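Local atomic coordinates of SusD superfamily protein (Parabacteroides distasonis, PDB entry 3OTN), a protein that probably binds carbohydrate or another nutrient at the bacterial outer membrane. Residues A[27-32]-A[83-88]; A[32-37]-A[260-265]; A[121-126]-A[162-167]; A[251-256]-A[353-358]. All blocks are in the same frame, centred on the assembly; numbering follows the deposited sequence. Where two conformers were deposited one is given.

Interaction 1 (A[27-32]-A[83-88]). With ACT (acetate ion), chain E.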
# COMPACT_ATOMS: atom_id res chain seq x y z
N TYR A 27 6.63 -2.17 15.45
CA TYR A 27 7.02 -1.52 14.19
C TYR A 27 8.01 -2.33 13.34
O TYR A 27 8.14 -2.06 12.15
CB TYR A 27 7.65 -0.14 14.45
CG TYR A 27 6.76 0.95 15.07
CD1 TYR A 27 6.31 0.89 16.40
CD2 TYR A 27 6.38 2.05 14.32
CE1 TYR A 27 5.50 1.92 16.94
CE2 TYR A 27 5.58 3.06 14.84
CZ TYR A 27 5.16 3.02 16.14
OH TYR A 27 4.38 4.10 16.57
N LEU A 28 8.70 -3.28 13.95
CA LEU A 28 9.85 -3.94 13.31
C LEU A 28 9.48 -4.60 12.01
O LEU A 28 10.18 -4.45 11.01
CB LEU A 28 10.48 -4.97 14.25
CG LEU A 28 11.18 -4.42 15.49
CD1 LEU A 28 11.68 -5.60 16.36
CD2 LEU A 28 12.28 -3.45 15.09
N LYS A 29 8.34 -5.29 12.00
CA LYS A 29 7.94 -6.04 10.81
C LYS A 29 7.17 -5.17 9.80
O LYS A 29 6.66 -5.69 8.81
CB LYS A 29 7.24 -7.36 11.19
CG LYS A 29 8.24 -8.43 11.71
CD LYS A 29 9.07 -8.96 10.54
CE LYS A 29 9.97 -10.09 10.90
NZ LYS A 29 10.95 -9.64 11.84
N ASN A 30 7.13 -3.85 10.02
CA ASN A 30 6.76 -2.90 8.95
C ASN A 30 7.65 -2.97 7.68
O ASN A 30 7.30 -2.40 6.63
CB ASN A 30 6.74 -1.45 9.47
CG ASN A 30 5.54 -1.13 10.37
OD1 ASN A 30 4.91 -2.02 11.00
ND2 ASN A 30 5.27 0.16 10.50
N THR A 31 8.81 -3.60 7.80
CA THR A 31 9.65 -3.93 6.67
C THR A 31 8.88 -4.68 5.61
O THR A 31 9.12 -4.47 4.43
CB THR A 31 10.86 -4.77 7.09
OG1 THR A 31 10.37 -5.94 7.76
CG2 THR A 31 11.80 -3.98 7.99
N VAL A 32 7.88 -5.46 5.99
CA VAL A 32 7.12 -6.26 5.00
C VAL A 32 6.41 -5.41 3.93
O VAL A 32 6.19 -5.88 2.80
CB VAL A 32 6.08 -7.21 5.68
CG1 VAL A 32 4.86 -6.42 6.19
CG2 VAL A 32 5.66 -8.31 4.72
N TRP A 83 3.28 -13.54 4.35
CA TRP A 83 2.70 -14.35 5.42
C TRP A 83 3.58 -14.39 6.68
O TRP A 83 3.13 -14.12 7.76
CB TRP A 83 2.48 -15.78 4.93
CG TRP A 83 1.77 -16.68 5.89
CD1 TRP A 83 2.33 -17.39 6.91
CD2 TRP A 83 0.40 -16.98 5.89
NE1 TRP A 83 1.37 -18.13 7.56
CE2 TRP A 83 0.16 -17.88 6.97
CE3 TRP A 83 -0.69 -16.56 5.11
CZ2 TRP A 83 -1.11 -18.38 7.26
CZ3 TRP A 83 -1.97 -17.06 5.40
CH2 TRP A 83 -2.16 -17.97 6.46
N GLN A 84 4.83 -14.75 6.51
CA GLN A 84 5.75 -14.92 7.64
C GLN A 84 5.98 -13.60 8.39
O GLN A 84 5.96 -13.59 9.63
CB GLN A 84 7.08 -15.50 7.18
CG GLN A 84 6.98 -16.90 6.65
CD GLN A 84 8.30 -17.45 6.09
OE1 GLN A 84 9.34 -16.79 6.14
NE2 GLN A 84 8.24 -18.67 5.58
N ASP A 85 6.16 -12.50 7.66
CA ASP A 85 6.48 -11.23 8.34
C ASP A 85 5.28 -10.60 8.99
O ASP A 85 5.43 -10.04 10.04
CB ASP A 85 7.08 -10.19 7.41
CG ASP A 85 8.50 -10.52 6.97
OD1 ASP A 85 9.11 -11.52 7.44
OD2 ASP A 85 8.97 -9.79 6.10
N CYS A 86 4.10 -10.67 8.34
CA CYS A 86 2.87 -10.23 9.00
C CYS A 86 2.64 -11.02 10.28
O CYS A 86 2.37 -10.43 11.34
CB CYS A 86 1.64 -10.29 8.08
SG CYS A 86 1.64 -8.93 6.84
N TYR A 87 2.78 -12.34 10.21
CA TYR A 87 2.59 -13.14 11.42
C TYR A 87 3.68 -12.90 12.47
O TYR A 87 3.36 -12.88 13.67
CB TYR A 87 2.34 -14.64 11.14
CG TYR A 87 0.86 -14.88 10.94
CD1 TYR A 87 -0.03 -14.74 11.98
CD2 TYR A 87 0.35 -15.13 9.68
CE1 TYR A 87 -1.40 -14.90 11.78
CE2 TYR A 87 -0.99 -15.32 9.47
CZ TYR A 87 -1.87 -15.18 10.52
OH TYR A 87 -3.22 -15.33 10.26
N ALA A 88 4.92 -12.67 12.05
CA ALA A 88 5.98 -12.28 13.03
C ALA A 88 5.61 -10.96 13.70
O ALA A 88 5.76 -10.81 14.89
CB ALA A 88 7.38 -12.18 12.34
C ACT E . 0.63 -18.84 11.01
O ACT E . 0.46 -19.57 10.00
OXT ACT E . 1.78 -18.71 11.53
CH3 ACT E . -0.52 -18.11 11.58
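Lys29 leaves its backbone with CG opposite the carbonyl carbon (chi1 -74°) and then bends at chi2 (-72°), so that its methylene chain lies over the backbone and CB of Asp85. These two residues join a short 3-10 turn at 29-32 to helix 79-100, in the alpha-helical part of the SusD fold that belongs to the TPR clan. No hydrogen bond crosses between 27-32 and 83-88; the fit is one of hydrocarbon against helix. Lys29 CB rests 3.4 Å from Asp85 O, and farther along the chain Lys29 CE sits 3.6 Å from Ala88 CB. The Lys29 ammonium does not close on the carboxylate, its NZ staying 5.1 Å from Asp85 OD1, although the opposite charges would probably still attract. Instead Asp85 OD2 forms a salt bridge with Lys35. Farther along the turn, Val32 and Asp85 lie alongside one another, heading opposite ways, with Val32 CG2 3.6 Å from Asp85 CB, while Val32 CG1 lies against Cys86 SG at 4.1 Å. The far side of the helix carries Trp83 and Tyr87; Tyr87 CE2 stands over the outer part of the Trp83 indole face. An acetate, probably from the crystallisation liquor, sets its methyl over the centre of the Tyr87 ring. An alanine in place of Tyr87 would probably leave the acetate methyl without the ring beneath it, bare part of one Trp83 face and leave Pro137 O without its hydroxyl partner. The acetate is held by Trp83 NE1, which donates to its atom O at 3.0 Å, at the edge of the indole.

Interaction 2 (A[32-37]-A[260-265]). With EDO (1,2-ethanediol), chain K.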
# COMPACT_ATOMS: atom_id res chain seq x y z
N VAL A 32 7.88 -5.46 5.99
CA VAL A 32 7.12 -6.26 5.00
C VAL A 32 6.41 -5.41 3.93
O VAL A 32 6.19 -5.88 2.80
CB VAL A 32 6.08 -7.21 5.68
CG1 VAL A 32 4.86 -6.42 6.19
CG2 VAL A 32 5.66 -8.31 4.72
N PHE A 33 6.07 -4.16 4.26
CA PHE A 33 5.32 -3.30 3.33
C PHE A 33 6.21 -2.79 2.19
O PHE A 33 5.69 -2.28 1.18
CB PHE A 33 4.62 -2.13 4.06
CG PHE A 33 3.74 -2.59 5.21
CD1 PHE A 33 2.75 -3.54 5.00
CD2 PHE A 33 3.91 -2.07 6.49
CE1 PHE A 33 1.97 -4.02 6.06
CE2 PHE A 33 3.13 -2.54 7.55
CZ PHE A 33 2.18 -3.53 7.33
N ASN A 34 7.54 -2.89 2.36
CA ASN A 34 8.49 -2.61 1.27
C ASN A 34 9.83 -3.14 1.70
O ASN A 34 10.54 -2.53 2.51
CB ASN A 34 8.56 -1.10 0.98
CG ASN A 34 9.44 -0.76 -0.20
OD1 ASN A 34 10.46 -1.38 -0.43
ND2 ASN A 34 9.04 0.28 -0.95
N LYS A 35 10.16 -4.32 1.21
CA LYS A 35 11.46 -4.86 1.43
C LYS A 35 11.88 -5.74 0.27
O LYS A 35 11.03 -6.36 -0.41
CB LYS A 35 11.52 -5.66 2.74
CG LYS A 35 10.74 -6.98 2.75
CD LYS A 35 11.05 -7.80 4.01
CE LYS A 35 11.07 -9.29 3.72
NZ LYS A 35 11.27 -10.13 4.96
N MSE A 36 13.19 -5.88 0.13
CA MSE A 36 13.77 -6.72 -0.90
C MSE A 36 13.64 -8.18 -0.47
O MSE A 36 13.80 -8.51 0.72
CB MSE A 36 15.22 -6.38 -1.13
CG MSE A 36 15.48 -4.95 -1.59
SE MSE A 36 14.53 -4.28 -3.16
CE MSE A 36 15.20 -5.60 -4.49
N THR A 37 13.35 -9.03 -1.45
CA THR A 37 13.15 -10.46 -1.24
C THR A 37 14.12 -11.28 -2.14
O THR A 37 14.82 -10.71 -2.98
CB THR A 37 11.64 -10.86 -1.47
OG1 THR A 37 11.24 -10.48 -2.79
CG2 THR A 37 10.72 -10.19 -0.44
N ARG A 260 17.59 1.76 7.47
CA ARG A 260 17.44 1.02 6.23
C ARG A 260 17.35 2.00 5.03
O ARG A 260 16.65 3.04 5.10
CB ARG A 260 16.19 0.12 6.30
CG ARG A 260 16.12 -0.99 5.26
CD ARG A 260 15.13 -2.10 5.68
NE ARG A 260 13.75 -1.63 5.80
CZ ARG A 260 12.76 -1.96 4.98
NH1 ARG A 260 12.96 -2.79 3.97
NH2 ARG A 260 11.55 -1.47 5.18
N HIS A 261 18.04 1.65 3.94
CA HIS A 261 17.99 2.42 2.71
C HIS A 261 16.84 1.86 1.86
O HIS A 261 16.53 0.66 1.92
CB HIS A 261 19.34 2.37 1.95
CG HIS A 261 20.51 2.81 2.77
ND1 HIS A 261 21.79 2.35 2.58
CD2 HIS A 261 20.56 3.61 3.87
CE1 HIS A 261 22.59 2.87 3.49
NE2 HIS A 261 21.87 3.64 4.29
N ASN A 262 16.21 2.74 1.09
CA ASN A 262 15.08 2.35 0.22
C ASN A 262 15.61 1.78 -1.09
O ASN A 262 15.89 2.51 -2.05
CB ASN A 262 14.17 3.54 -0.05
CG ASN A 262 12.96 3.18 -0.84
OD1 ASN A 262 12.89 2.10 -1.42
ND2 ASN A 262 12.03 4.11 -0.95
N GLU A 263 15.76 0.46 -1.13
CA GLU A 263 16.25 -0.22 -2.32
C GLU A 263 15.22 -0.29 -3.42
O GLU A 263 15.57 -0.47 -4.56
CB GLU A 263 16.81 -1.62 -1.98
CG GLU A 263 18.16 -1.57 -1.20
CD GLU A 263 19.32 -0.89 -1.98
OE1 GLU A 263 19.82 -1.51 -2.93
OE2 GLU A 263 19.76 0.25 -1.64
N SER A 264 13.93 -0.16 -3.09
CA SER A 264 12.87 -0.21 -4.09
C SER A 264 12.97 0.88 -5.15
O SER A 264 12.38 0.73 -6.24
CB SER A 264 11.48 -0.19 -3.45
OG SER A 264 11.11 1.07 -2.89
N VAL A 265 13.70 1.97 -4.86
CA VAL A 265 13.95 3.01 -5.86
C VAL A 265 14.48 2.39 -7.17
O VAL A 265 14.08 2.77 -8.26
CB VAL A 265 14.89 4.12 -5.27
CG1 VAL A 265 15.42 5.06 -6.37
CG2 VAL A 265 14.16 4.89 -4.16
C1 EDO K . 10.03 0.28 9.12
O1 EDO K . 9.40 1.58 9.00
C2 EDO K . 11.55 0.37 8.88
O2 EDO K . 11.76 0.43 7.46
O HOH W 1 13.23 -1.37 -0.36
O HOH W 2 15.02 -4.55 2.03
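Asn34 meets Ser264 where two segments, largely loop, run at nearly right angles: 32-37, which passes from a 3-10 turn into the short strand 36-37, antiparallel to 42-43, and 260-265, in the loop after strand 249-253. The contact ties the N-terminal part of the SusD-family fold to a loop of its second half. From CB, which points toward 260-265, the Asn34 side chain swings its CG opposite the backbone N (chi1 -175°), and CG lies over the Ser264 hydroxymethyl group. At the tip the amide splits its work. Asn34 OD1 packs 3.4 Å from Ser264 CB and accepts a hydrogen bond from a water, which in turn accepts from Ser264 N; Asn43 ND2 is a second donor to Asn34 OD1. Asn34 ND2 gives a fairly straight bond of 2.9 Å to Ser264 OG, nearly in the amide plane. That hydroxyl donates to Asn262 OD1, an arrangement that probably restrains it. The backbone carbonyl of Asn34 is gripped as well. In the conformer described, Arg260 bends at chi3 (62°) and approaches end-on, with NH1 at 2.8 Å and NH2 at 3.0 Å from Asn34 O, which lies near the guanidinium plane. Arg260 NH1 also lies 3.4 Å from Lys35 CB; the ammonium of that lysine forms a salt bridge with Asp85. Beyond the polar cluster, the selenomethionine Met36 crosses Glu263 at about a right angle, its CG 3.6 Å from Glu263 CB, while the glutamate carboxylate turns to Arg266. Arg260 NH2 also donates to O2 of a bound ethanediol, 3.0 Å away.

Interaction 3 (A[121-126]-A[162-167]). With EDO (1,2-ethanediol), chain R.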
# COMPACT_ATOMS: atom_id res chain seq x y z
N MSE A 121 -1.15 -1.55 15.11
CA MSE A 121 -0.27 -2.35 14.27
C MSE A 121 -0.82 -3.75 14.02
O MSE A 121 -0.66 -4.31 12.92
CB MSE A 121 1.15 -2.45 14.89
CG MSE A 121 2.25 -2.41 13.84
SE MSE A 121 2.44 -0.71 13.01
CE MSE A 121 3.33 0.07 14.52
N ARG A 122 -1.41 -4.34 15.05
CA ARG A 122 -1.97 -5.66 14.92
C ARG A 122 -3.09 -5.62 13.89
O ARG A 122 -3.16 -6.48 13.03
CB ARG A 122 -2.44 -6.18 16.29
CG ARG A 122 -3.04 -7.55 16.15
CD ARG A 122 -3.22 -8.24 17.44
NE ARG A 122 -4.23 -7.63 18.27
CZ ARG A 122 -4.45 -7.97 19.53
NH1 ARG A 122 -3.73 -8.93 20.12
NH2 ARG A 122 -5.39 -7.32 20.22
N ALA A 123 -3.97 -4.62 14.00
CA ALA A 123 -5.01 -4.41 13.03
C ALA A 123 -4.46 -4.25 11.62
O ALA A 123 -5.04 -4.79 10.68
CB ALA A 123 -5.90 -3.20 13.39
N LEU A 124 -3.37 -3.50 11.48
CA LEU A 124 -2.73 -3.25 10.19
C LEU A 124 -2.22 -4.56 9.54
O LEU A 124 -2.51 -4.84 8.37
CB LEU A 124 -1.59 -2.22 10.34
CG LEU A 124 -0.85 -1.78 9.05
CD1 LEU A 124 -1.78 -1.02 8.11
CD2 LEU A 124 0.42 -1.02 9.37
N TYR A 125 -1.49 -5.35 10.32
CA TYR A 125 -0.93 -6.61 9.80
C TYR A 125 -2.06 -7.55 9.34
O TYR A 125 -1.97 -8.13 8.25
CB TYR A 125 -0.08 -7.32 10.85
CG TYR A 125 1.24 -6.62 11.17
CD1 TYR A 125 2.14 -6.29 10.15
CD2 TYR A 125 1.61 -6.37 12.46
CE1 TYR A 125 3.33 -5.69 10.42
CE2 TYR A 125 2.82 -5.75 12.75
CZ TYR A 125 3.66 -5.41 11.72
OH TYR A 125 4.86 -4.81 12.00
N TYR A 126 -3.11 -7.67 10.16
CA TYR A 126 -4.24 -8.52 9.85
C TYR A 126 -5.03 -8.02 8.65
O TYR A 126 -5.50 -8.83 7.86
CB TYR A 126 -5.18 -8.70 11.04
CG TYR A 126 -4.81 -9.87 11.90
CD1 TYR A 126 -4.91 -11.18 11.42
CD2 TYR A 126 -4.34 -9.68 13.19
CE1 TYR A 126 -4.58 -12.27 12.21
CE2 TYR A 126 -4.02 -10.75 14.01
CZ TYR A 126 -4.10 -12.04 13.52
OH TYR A 126 -3.73 -13.10 14.34
N GLU A 162 -13.51 -9.51 15.31
CA GLU A 162 -12.87 -9.83 16.59
C GLU A 162 -11.52 -9.20 16.80
O GLU A 162 -11.12 -8.97 17.95
CB GLU A 162 -12.78 -11.37 16.77
CG GLU A 162 -14.14 -12.06 16.85
CD GLU A 162 -14.09 -13.59 16.88
OE1 GLU A 162 -13.17 -14.15 17.52
OE2 GLU A 162 -15.00 -14.22 16.27
N ILE A 163 -10.79 -8.92 15.73
CA ILE A 163 -9.45 -8.36 15.87
C ILE A 163 -9.35 -6.95 15.31
O ILE A 163 -9.15 -6.00 16.05
CB ILE A 163 -8.35 -9.24 15.22
CG1 ILE A 163 -8.45 -10.67 15.76
CG2 ILE A 163 -6.93 -8.61 15.54
CD1 ILE A 163 -7.32 -11.60 15.23
N ILE A 164 -9.50 -6.82 14.00
CA ILE A 164 -9.20 -5.57 13.33
C ILE A 164 -10.05 -4.41 13.87
O ILE A 164 -9.50 -3.39 14.29
CB ILE A 164 -9.36 -5.70 11.81
CG1 ILE A 164 -8.40 -6.75 11.24
CG2 ILE A 164 -9.15 -4.36 11.11
CD1 ILE A 164 -8.64 -7.05 9.74
N ILE A 165 -11.37 -4.55 13.85
CA ILE A 165 -12.26 -3.45 14.24
C ILE A 165 -12.14 -3.13 15.74
O ILE A 165 -11.94 -1.95 16.08
CB ILE A 165 -13.69 -3.65 13.74
CG1 ILE A 165 -13.69 -3.56 12.20
CG2 ILE A 165 -14.65 -2.66 14.38
CD1 ILE A 165 -15.01 -4.14 11.54
N PRO A 166 -12.23 -4.14 16.61
CA PRO A 166 -12.09 -3.79 18.04
C PRO A 166 -10.75 -3.15 18.39
O PRO A 166 -10.72 -2.24 19.21
CB PRO A 166 -12.27 -5.13 18.77
CG PRO A 166 -13.04 -5.98 17.83
CD PRO A 166 -12.62 -5.56 16.43
N ASP A 167 -9.65 -3.59 17.77
CA ASP A 167 -8.33 -2.97 18.02
C ASP A 167 -8.37 -1.48 17.66
O ASP A 167 -7.93 -0.63 18.43
CB ASP A 167 -7.21 -3.66 17.18
CG ASP A 167 -6.68 -4.97 17.81
OD1 ASP A 167 -7.10 -5.37 18.92
OD2 ASP A 167 -5.81 -5.61 17.17
C1 EDO R . -2.31 -10.05 23.73
O1 EDO R . -1.70 -11.05 24.53
C2 EDO R . -3.80 -10.04 23.98
O2 EDO R . -4.50 -9.57 22.82
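Ala123 and Ile164 lie at the apolar heart of a helix-helix packing, their CA atoms 4.4 Å apart. Helices 108-133 and 156-172, both in the all-helical, TPR-like part of the SusD fold, run roughly antiparallel here, with the axes of the two short segments 8.4 Å apart and crossing at -138°. The small Ala123 lets the second helix come close: its CB faces Ile164 O as well as the CG2 branch. Helix 156-172 is irregular at this point, with a wide pi-type turn at 162-164 and a kink at Pro166, whose nitrogen cannot donate to the turn before. One turn along, Tyr126 meets Ile164 with its CB and Ile163 with its ring. Ile164 CG1 packs 3.8 Å from Tyr126 CB, whereas Ile163 sends its extended branch to the ring, CD1 standing 3.9 Å from the Tyr126 centroid in a CH-pi contact over the face. The phenol oxygen reaches past this core to Ile139 O. Outward from Ile163, whose CG2 touches the Arg122 chain, the interface becomes polar. Arg122 has its CG opposite the backbone N (chi1 179°) and bends at chi3, which turns the guanidinium side-on to Asp167. Arg122 NE meets Asp167 OD2 at 2.8 Å on the syn lone pair in an almost straight bond, and Arg122 NH2 reaches Asp167 OD1 at 2.9 Å. The two planar groups are 14° apart, and the paired bonds, edge to edge, hold them in nearly one plane. The remaining nitrogen, Arg122 NH1, bonds to Asn94 OD1 and, at 2.9 Å, to O2 of a bound ethanediol.

Interaction 4 (A[251-256]-A[353-358]). With EDO (1,2-ethanediol), chain K.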
# COMPACT_ATOMS: atom_id res chain seq x y z
N TYR A 251 1.04 7.68 7.47
CA TYR A 251 1.86 6.56 7.96
C TYR A 251 2.75 6.02 6.83
O TYR A 251 2.28 5.81 5.72
CB TYR A 251 0.94 5.47 8.56
CG TYR A 251 1.72 4.54 9.43
CD1 TYR A 251 2.16 4.96 10.68
CD2 TYR A 251 2.08 3.27 8.99
CE1 TYR A 251 2.93 4.12 11.50
CE2 TYR A 251 2.85 2.41 9.80
CZ TYR A 251 3.28 2.84 11.03
OH TYR A 251 4.04 2.00 11.79
N GLN A 252 4.02 5.77 7.12
CA GLN A 252 4.96 5.38 6.11
C GLN A 252 5.92 4.32 6.64
O GLN A 252 6.21 4.26 7.82
CB GLN A 252 5.80 6.61 5.71
CG GLN A 252 5.04 7.77 5.08
CD GLN A 252 5.94 8.71 4.34
OE1 GLN A 252 6.71 9.45 4.96
NE2 GLN A 252 5.86 8.69 3.00
N VAL A 253 6.48 3.56 5.71
CA VAL A 253 7.65 2.77 5.97
C VAL A 253 8.86 3.72 5.99
O VAL A 253 9.01 4.56 5.10
CB VAL A 253 7.88 1.71 4.92
CG1 VAL A 253 9.10 0.91 5.29
CG2 VAL A 253 6.65 0.74 4.83
N GLN A 254 9.71 3.59 7.01
CA GLN A 254 10.82 4.53 7.25
C GLN A 254 12.11 4.04 6.62
O GLN A 254 12.57 2.91 6.88
CB GLN A 254 11.06 4.78 8.74
CG GLN A 254 9.79 5.20 9.55
CD GLN A 254 9.21 6.52 9.08
OE1 GLN A 254 7.99 6.65 8.83
NE2 GLN A 254 10.06 7.48 8.94
N PHE A 255 12.70 4.93 5.83
CA PHE A 255 14.02 4.74 5.22
C PHE A 255 14.86 5.95 5.59
O PHE A 255 14.37 7.08 5.58
CB PHE A 255 13.88 4.55 3.70
CG PHE A 255 13.18 3.26 3.30
CD1 PHE A 255 13.82 2.04 3.44
CD2 PHE A 255 11.90 3.28 2.79
CE1 PHE A 255 13.18 0.87 3.06
CE2 PHE A 255 11.26 2.11 2.41
CZ PHE A 255 11.90 0.92 2.53
N SER A 256 16.10 5.71 6.00
CA SER A 256 17.01 6.80 6.35
C SER A 256 18.45 6.37 6.13
O SER A 256 18.77 5.16 6.22
CB SER A 256 16.78 7.27 7.80
OG SER A 256 17.22 6.32 8.76
N LEU A 353 14.27 7.96 0.97
CA LEU A 353 12.86 8.27 0.66
C LEU A 353 11.92 7.25 1.32
O LEU A 353 12.04 6.04 1.09
CB LEU A 353 12.62 8.29 -0.88
CG LEU A 353 11.22 8.61 -1.40
CD1 LEU A 353 10.71 10.05 -1.03
CD2 LEU A 353 11.10 8.34 -2.94
N ASN A 354 10.96 7.74 2.11
CA ASN A 354 9.97 6.88 2.78
C ASN A 354 9.03 6.27 1.73
O ASN A 354 8.93 6.81 0.61
CB ASN A 354 9.16 7.67 3.85
CG ASN A 354 9.87 7.78 5.18
OD1 ASN A 354 11.02 7.38 5.32
ND2 ASN A 354 9.18 8.36 6.20
N TRP A 355 8.43 5.14 2.06
CA TRP A 355 7.34 4.52 1.26
C TRP A 355 6.01 4.66 2.02
O TRP A 355 5.89 4.22 3.15
CB TRP A 355 7.65 3.06 0.98
CG TRP A 355 6.57 2.27 0.30
CD1 TRP A 355 5.67 1.42 0.90
CD2 TRP A 355 6.24 2.26 -1.10
NE1 TRP A 355 4.85 0.86 -0.03
CE2 TRP A 355 5.17 1.36 -1.27
CE3 TRP A 355 6.78 2.89 -2.23
CZ2 TRP A 355 4.61 1.08 -2.51
CZ3 TRP A 355 6.22 2.62 -3.48
CH2 TRP A 355 5.15 1.72 -3.60
N SER A 356 5.02 5.27 1.38
CA SER A 356 3.73 5.48 2.04
C SER A 356 2.88 4.25 2.26
O SER A 356 2.78 3.39 1.40
CB SER A 356 2.91 6.48 1.25
OG SER A 356 3.52 7.71 1.35
N VAL A 357 2.27 4.17 3.44
CA VAL A 357 1.16 3.25 3.71
C VAL A 357 -0.17 4.02 3.59
O VAL A 357 -1.09 3.55 2.93
CB VAL A 357 1.31 2.58 5.12
CG1 VAL A 357 0.08 1.75 5.47
CG2 VAL A 357 2.56 1.74 5.16
N TYR A 358 -0.27 5.18 4.23
CA TYR A 358 -1.42 6.11 4.01
C TYR A 358 -0.92 7.53 3.82
O TYR A 358 -0.08 8.00 4.59
CB TYR A 358 -2.43 6.10 5.18
CG TYR A 358 -3.26 4.85 5.18
CD1 TYR A 358 -4.22 4.65 4.22
CD2 TYR A 358 -3.03 3.85 6.11
CE1 TYR A 358 -4.95 3.47 4.17
CE2 TYR A 358 -3.75 2.67 6.07
CZ TYR A 358 -4.72 2.50 5.09
OH TYR A 358 -5.41 1.34 5.02
C1 EDO K . 10.03 0.28 9.12
O1 EDO K . 9.40 1.58 9.00
C2 EDO K . 11.55 0.37 8.88
O2 EDO K . 11.76 0.43 7.46
O HOH W 3 7.62 9.38 0.87
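A classic beta bulge sets Tyr251 against both Val357 and Tyr358, in a small antiparallel sheet where strand 249-253 lies between 355-356 and 358-359. Tyr251 O accepts from Val357 N at 2.8 Å and from Tyr358 N at 3.0 Å, and Tyr251 N returns a bond to Tyr358 O. Past the bulge the pairing is regular: Gln252 and Ser356 form a non-hydrogen-bonded pair, and Val253 and Trp355 a hydrogen-bonded one, with Val253 N 2.7 Å from Trp355 O. The Gln252 side chain, its CG opposite the carbonyl carbon (chi1 -63°), extends across the neighbouring strand. Gln252 NE2 donates to Ser356 OG at 3.0 Å and to a water that bridges to Asn354 O. Gln252 OE1 takes Asn354 ND2 at 3.0 Å from well above the carbonyl plane, the two amides standing 68° apart, and also accepts from Asn245 N. A leucine in place of Gln252 would probably leave Asn354 ND2, Ser356 OG and Asn245 N without these mates and the asparagine amide less firmly held. The same amide accepts at Asn354 OD1 from Phe255 N, 3.0 Å away, in a nearly straight bond from above the carbonyl plane. The Phe255 ring turns its edge to Trp355 CB, and Val253 CG2 comes to the edge of the indole. Gln254 N donates to O1 of a bound ethanediol and Gln254 O accepts from its O2. Around the sheet, Tyr251 packs edge-to-face on Phe120 of helix 108-133, which also meets Val357 through Tyr128, while Tyr358 lies on helix 187-202 and bonds to Asp196 there.

Overall arrangement
The four contacts adjoin one another. Interactions 1 and 2 share Val32 and are joined by the salt bridge of Asp85 OD2 to Lys35 NZ, 2.6 Å. Interactions 1 and 4 meet through a probable hydrogen bond from Asn30 ND2 to Tyr251 OH, 2.6 Å. Interactions 2 and 4, with centres about 10 Å apart, are linked by Asn262 ND2 and Leu353 O at 2.8 Å and by one ethanediol, which both touch; it probably came from the crystallisation liquor, so a natural ligand pocket there remains unproven. Interaction 3 adjoins interaction 1, Tyr27 CG lying 3.6 Å from Met121 CE, but its centre is farther from those of interactions 2 and 4, about 24 and 20 Å.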